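Local coordinates for EmGH1 (Erythrobacter marinus, PDB 5Z87), which belongs to glycoside hydrolase family 3 and probably acts as a beta-glucosidase, at residues A333-E345 and L363-I376. Residues are numbered along the deposited sequence; the frame is centred on the assembly and turned at random.
Sequences AAIMGLRAGVDIE and LLEERYVRRAAERI
Arg339 lies over one face of the Tyr368 ring. Its CD makes a CH-pi contact, 3.5 Å from the ring centroid and 17° off the normal. The guanidinium plane is turned 54° from the ring. In the ring plane, at its edge, sits Arg371 NH2. One face of the Arg371 guanidinium meets Tyr368 CD1, and its edge faces the end of helix 333-340. There Arg371 NH2 makes two weak hydrogen bonds, to Leu338 O (2.9 Å, 121°) and to Arg339 O (3.3 Å). A bend at chi3 brings the group to these carbonyls. A water accepts from Arg371 NE (2.6 Å). The Arg375 guanidinium has Arg371 CG over one face. At its edge Arg375 NH1 forms a salt bridge, meeting the syn lone pair of Asp343 OD1 at 2.7 Å; the oxygen lies in the guanidinium plane. Asp343 OD2 forms a salt bridge with Arg301 NH1 and a hydrogen bond with Val310 N, which ties the pair to strand 309-311 of the TIM-barrel-like domain. Leu338 CD2 packs on Tyr368 CB (3.6 Å), and its CD1 on Ala372 CB. Gly341, just past helix 333-340, has positive phi; a CB would jam against the preceding carbonyl O. With an alanine at Tyr368, Arg339 CD would probably lose its aromatic face and the Arg371 guanidinium its cover on one side. Two arginines of helix 366-376 thus reach across: Arg371 probably offsets the negative pole at the end of helix 333-340, while Arg375 and Arg301 probably share the balancing of buried Asp343 in the loop after it.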
loop_
_atom_site.group_PDB
_atom_site.type_symbol
_atom_site.label_atom_id
_atom_site.label_comp_id
_atom_site.label_asym_id
_atom_site.label_seq_id
_atom_site.Cartn_x
_atom_site.Cartn_y
_atom_site.Cartn_z
ATOM N N ALA A 333 22.211 -16.768 -11.726
ATOM C CA ALA A 333 20.762 -16.624 -11.886
ATOM C C ALA A 333 20.140 -17.903 -12.438
ATOM O O ALA A 333 19.113 -18.379 -11.931
ATOM C CB ALA A 333 20.441 -15.436 -12.803
ATOM N N ALA A 334 20.746 -18.468 -13.484
ATOM C CA ALA A 334 20.270 -19.741 -14.019
ATOM C C ALA A 334 20.203 -20.796 -12.924
ATOM O O ALA A 334 19.201 -21.512 -12.804
ATOM C CB ALA A 334 21.179 -20.193 -15.171
ATOM N N ILE A 335 21.231 -20.859 -12.067
ATOM C CA ILE A 335 21.271 -21.884 -11.024
ATOM C C ILE A 335 20.168 -21.656 -9.998
ATOM O O ILE A 335 19.482 -22.599 -9.581
ATOM C CB ILE A 335 22.655 -21.928 -10.353
ATOM C CG1 ILE A 335 23.711 -22.421 -11.339
ATOM C CG2 ILE A 335 22.616 -22.856 -9.129
ATOM C CD1 ILE A 335 25.128 -22.438 -10.760
ATOM N N MET A 336 19.984 -20.403 -9.562
ATOM C CA MET A 336 18.926 -20.100 -8.597
ATOM C C MET A 336 17.546 -20.456 -9.146
ATOM O O MET A 336 16.749 -21.112 -8.465
ATOM C CB MET A 336 18.978 -18.625 -8.207
ATOM C CG MET A 336 20.105 -18.288 -7.260
ATOM S SD MET A 336 20.042 -16.553 -6.756
ATOM C CE MET A 336 21.533 -16.459 -5.760
ATOM N N GLY A 337 17.242 -20.027 -10.380
ATOM C CA GLY A 337 15.940 -20.342 -10.955
ATOM C C GLY A 337 15.682 -21.838 -11.081
ATOM O O GLY A 337 14.595 -22.329 -10.749
ATOM N N LEU A 338 16.671 -22.585 -11.572
ATOM C CA LEU A 338 16.468 -24.017 -11.779
ATOM C C LEU A 338 16.287 -24.752 -10.452
ATOM O O LEU A 338 15.362 -25.564 -10.301
ATOM C CB LEU A 338 17.640 -24.595 -12.574
ATOM C CG LEU A 338 17.391 -25.978 -13.152
ATOM C CD1 LEU A 338 16.402 -25.874 -14.290
ATOM C CD2 LEU A 338 18.720 -26.591 -13.614
ATOM N N ARG A 339 17.148 -24.467 -9.466
ATOM C CA ARG A 339 17.004 -25.143 -8.176
ATOM C C ARG A 339 15.751 -24.692 -7.449
ATOM O O ARG A 339 15.144 -25.485 -6.713
ATOM C CB ARG A 339 18.218 -24.904 -7.285
ATOM C CG ARG A 339 19.538 -24.928 -8.003
ATOM C CD ARG A 339 20.387 -26.097 -7.631
ATOM N NE ARG A 339 20.539 -26.220 -6.193
ATOM C CZ ARG A 339 21.433 -25.548 -5.484
ATOM N NH1 ARG A 339 21.504 -25.729 -4.168
ATOM N NH2 ARG A 339 22.252 -24.701 -6.093
ATOM N N ALA A 340 15.350 -23.430 -7.630
ATOM C CA ALA A 340 14.109 -22.985 -7.011
ATOM C C ALA A 340 12.940 -23.774 -7.563
ATOM O O ALA A 340 12.035 -24.157 -6.816
ATOM C CB ALA A 340 13.899 -21.485 -7.229
ATOM N N GLY A 341 12.952 -24.047 -8.870
ATOM C CA GLY A 341 11.879 -24.809 -9.462
ATOM C C GLY A 341 11.293 -24.254 -10.747
ATOM O O GLY A 341 10.190 -24.651 -11.133
ATOM N N VAL A 342 12.000 -23.340 -11.411
ATOM C CA VAL A 342 11.647 -22.938 -12.770
ATOM C C VAL A 342 12.192 -23.985 -13.743
ATOM O O VAL A 342 13.404 -24.222 -13.796
ATOM C CB VAL A 342 12.206 -21.550 -13.107
ATOM C CG1 VAL A 342 11.829 -21.185 -14.533
ATOM C CG2 VAL A 342 11.727 -20.493 -12.100
ATOM N N ASP A 343 11.303 -24.582 -14.538
ATOM C CA ASP A 343 11.660 -25.690 -15.417
ATOM C C ASP A 343 12.055 -25.240 -16.816
ATOM O O ASP A 343 12.973 -25.819 -17.402
ATOM C CB ASP A 343 10.497 -26.686 -15.519
ATOM C CG ASP A 343 10.097 -27.246 -14.180
ATOM O OD1 ASP A 343 11.012 -27.653 -13.422
ATOM O OD2 ASP A 343 8.880 -27.278 -13.880
ATOM N N ILE A 344 11.385 -24.234 -17.377
ATOM C CA ILE A 344 11.663 -23.796 -18.735
ATOM C C ILE A 344 11.726 -22.275 -18.763
ATOM O O ILE A 344 10.875 -21.597 -18.179
ATOM C CB ILE A 344 10.626 -24.344 -19.742
ATOM C CG1 ILE A 344 10.880 -23.779 -21.138
ATOM C CG2 ILE A 344 9.220 -24.063 -19.291
ATOM C CD1 ILE A 344 10.264 -24.611 -22.247
ATOM N N GLU A 345 12.745 -21.744 -19.428
ATOM C CA GLU A 345 13.018 -20.322 -19.447
ATOM C C GLU A 345 12.435 -19.700 -20.712
ATOM O O GLU A 345 12.817 -20.057 -21.830
ATOM C CB GLU A 345 14.517 -20.057 -19.367
ATOM C CG GLU A 345 14.850 -18.618 -19.599
ATOM C CD GLU A 345 16.326 -18.392 -19.676
ATOM O OE1 GLU A 345 16.808 -17.406 -19.083
ATOM O OE2 GLU A 345 17.009 -19.221 -20.314
ATOM N N LEU A 363 29.548 -27.019 -11.341
ATOM C CA LEU A 363 28.875 -25.996 -10.553
ATOM C C LEU A 363 27.385 -26.260 -10.375
ATOM O O LEU A 363 26.711 -25.461 -9.718
ATOM C CB LEU A 363 29.088 -24.625 -11.202
ATOM C CG LEU A 363 30.561 -24.389 -11.526
ATOM C CD1 LEU A 363 30.749 -23.250 -12.518
ATOM C CD2 LEU A 363 31.325 -24.133 -10.237
ATOM N N LEU A 364 26.862 -27.355 -10.935
ATOM C CA LEU A 364 25.431 -27.638 -10.911
ATOM C C LEU A 364 25.216 -29.137 -11.074
ATOM O O LEU A 364 25.834 -29.760 -11.939
ATOM C CB LEU A 364 24.707 -26.871 -12.029
ATOM C CG LEU A 364 23.209 -27.122 -12.258
ATOM C CD1 LEU A 364 22.368 -26.772 -11.026
ATOM C CD2 LEU A 364 22.722 -26.329 -13.469
ATOM N N GLU A 365 24.333 -29.710 -10.262
ATOM C CA GLU A 365 24.055 -31.141 -10.331
ATOM C C GLU A 365 23.139 -31.454 -11.510
ATOM O O GLU A 365 22.110 -30.793 -11.706
ATOM C CB GLU A 365 23.420 -31.629 -9.030
ATOM C CG GLU A 365 24.386 -31.679 -7.854
ATOM C CD GLU A 365 23.709 -31.347 -6.538
ATOM O OE1 GLU A 365 23.131 -32.269 -5.919
ATOM O OE2 GLU A 365 23.752 -30.162 -6.127
ATOM N N GLU A 366 23.502 -32.487 -12.275
ATOM C CA GLU A 366 22.752 -32.820 -13.482
ATOM C C GLU A 366 21.304 -33.174 -13.161
ATOM O O GLU A 366 20.416 -32.961 -13.995
ATOM C CB GLU A 366 23.452 -33.963 -14.234
ATOM C CG GLU A 366 22.558 -34.804 -15.143
ATOM C CD GLU A 366 23.335 -35.487 -16.268
ATOM O OE1 GLU A 366 24.586 -35.400 -16.277
ATOM O OE2 GLU A 366 22.687 -36.098 -17.153
ATOM N N ARG A 367 21.039 -33.666 -11.946
ATOM C CA ARG A 367 19.688 -34.078 -11.597
ATOM C C ARG A 367 18.675 -32.929 -11.671
ATOM O O ARG A 367 17.479 -33.195 -11.830
ATOM C CB ARG A 367 19.682 -34.715 -10.204
ATOM C CG ARG A 367 19.760 -33.732 -9.041
ATOM C CD ARG A 367 19.560 -34.453 -7.712
ATOM N NE ARG A 367 18.930 -33.611 -6.693
ATOM C CZ ARG A 367 19.604 -32.923 -5.777
ATOM N NH1 ARG A 367 18.954 -32.185 -4.887
ATOM N NH2 ARG A 367 20.931 -32.970 -5.757
ATOM N N TYR A 368 19.118 -31.668 -11.574
ATOM C CA TYR A 368 18.191 -30.543 -11.726
ATOM C C TYR A 368 17.777 -30.364 -13.184
ATOM O O TYR A 368 16.616 -30.052 -13.477
ATOM C CB TYR A 368 18.825 -29.258 -11.170
ATOM C CG TYR A 368 18.867 -29.246 -9.657
ATOM C CD1 TYR A 368 17.716 -28.998 -8.914
ATOM C CD2 TYR A 368 20.047 -29.499 -8.968
ATOM C CE1 TYR A 368 17.735 -28.995 -7.534
ATOM C CE2 TYR A 368 20.073 -29.498 -7.575
ATOM C CZ TYR A 368 18.909 -29.247 -6.871
ATOM O OH TYR A 368 18.916 -29.251 -5.498
ATOM N N VAL A 369 18.714 -30.563 -14.114
ATOM C CA VAL A 369 18.360 -30.556 -15.527
ATOM C C VAL A 369 17.357 -31.659 -15.822
ATOM O O VAL A 369 16.362 -31.441 -16.523
ATOM C CB VAL A 369 19.623 -30.681 -16.392
ATOM C CG1 VAL A 369 19.246 -30.809 -17.850
ATOM C CG2 VAL A 369 20.509 -29.463 -16.185
ATOM N N ARG A 370 17.580 -32.847 -15.255
ATOM C CA ARG A 370 16.697 -33.985 -15.495
ATOM C C ARG A 370 15.328 -33.782 -14.845
ATOM O O ARG A 370 14.297 -34.149 -15.429
ATOM C CB ARG A 370 17.374 -35.266 -14.985
ATOM C CG ARG A 370 16.451 -36.442 -14.676
ATOM C CD ARG A 370 15.829 -36.990 -15.930
ATOM N NE ARG A 370 14.851 -38.058 -15.690
ATOM C CZ ARG A 370 15.085 -39.348 -15.942
ATOM N NH1 ARG A 370 16.271 -39.722 -16.415
ATOM N NH2 ARG A 370 14.143 -40.263 -15.715
ATOM N N ARG A 371 15.297 -33.208 -13.635
ATOM C CA ARG A 371 14.016 -32.888 -13.006
ATOM C C ARG A 371 13.194 -31.956 -13.892
ATOM O O ARG A 371 12.007 -32.198 -14.148
ATOM C CB ARG A 371 14.248 -32.264 -11.624
ATOM C CG ARG A 371 12.954 -32.004 -10.843
ATOM C CD ARG A 371 13.231 -31.298 -9.507
ATOM N NE ARG A 371 13.731 -29.927 -9.671
ATOM C CZ ARG A 371 13.863 -29.054 -8.672
ATOM N NH1 ARG A 371 13.531 -29.397 -7.428
ATOM N NH2 ARG A 371 14.323 -27.837 -8.915
ATOM N N ALA A 372 13.826 -30.906 -14.411
ATOM C CA ALA A 372 13.100 -29.951 -15.238
ATOM C C ALA A 372 12.694 -30.570 -16.576
ATOM O O ALA A 372 11.521 -30.505 -16.970
ATOM C CB ALA A 372 13.952 -28.696 -15.442
ATOM N N ALA A 373 13.642 -31.202 -17.282
ATOM C CA ALA A 373 13.327 -31.744 -18.605
ATOM C C ALA A 373 12.257 -32.828 -18.537
ATOM O O ALA A 373 11.469 -32.985 -19.476
ATOM C CB ALA A 373 14.587 -32.278 -19.282
ATOM N N GLU A 374 12.182 -33.568 -17.431
ATOM C CA GLU A 374 11.188 -34.626 -17.377
ATOM C C GLU A 374 9.787 -34.048 -17.225
ATOM O O GLU A 374 8.838 -34.564 -17.825
ATOM C CB GLU A 374 11.509 -35.619 -16.250
ATOM C CG GLU A 374 10.646 -36.874 -16.344
ATOM C CD GLU A 374 11.023 -37.961 -15.348
ATOM O OE1 GLU A 374 12.242 -38.177 -15.124
ATOM O OE2 GLU A 374 10.087 -38.593 -14.795
ATOM N N ARG A 375 9.640 -32.971 -16.437
ATOM C CA ARG A 375 8.352 -32.284 -16.331
ATOM C C ARG A 375 7.882 -31.810 -17.698
ATOM O O ARG A 375 6.727 -32.033 -18.088
ATOM C CB ARG A 375 8.459 -31.092 -15.370
ATOM C CG ARG A 375 8.578 -31.472 -13.918
ATOM C CD ARG A 375 9.442 -30.496 -13.150
ATOM N NE ARG A 375 9.368 -30.757 -11.717
ATOM C CZ ARG A 375 9.902 -29.985 -10.777
ATOM N NH1 ARG A 375 10.565 -28.883 -11.102
ATOM N NH2 ARG A 375 9.775 -30.324 -9.503
ATOM N N ILE A 376 8.783 -31.158 -18.437
ATOM C CA ILE A 376 8.489 -30.667 -19.782
ATOM C C ILE A 376 8.025 -31.805 -20.685
ATOM O O ILE A 376 7.001 -31.700 -21.373
ATOM C CB ILE A 376 9.729 -29.974 -20.365
ATOM C CG1 ILE A 376 10.098 -28.751 -19.533
ATOM C CG2 ILE A 376 9.491 -29.609 -21.834
ATOM C CD1 ILE A 376 9.042 -27.670 -19.587
HETATM O O HOH W 1 14.923 -28.692 -11.592
#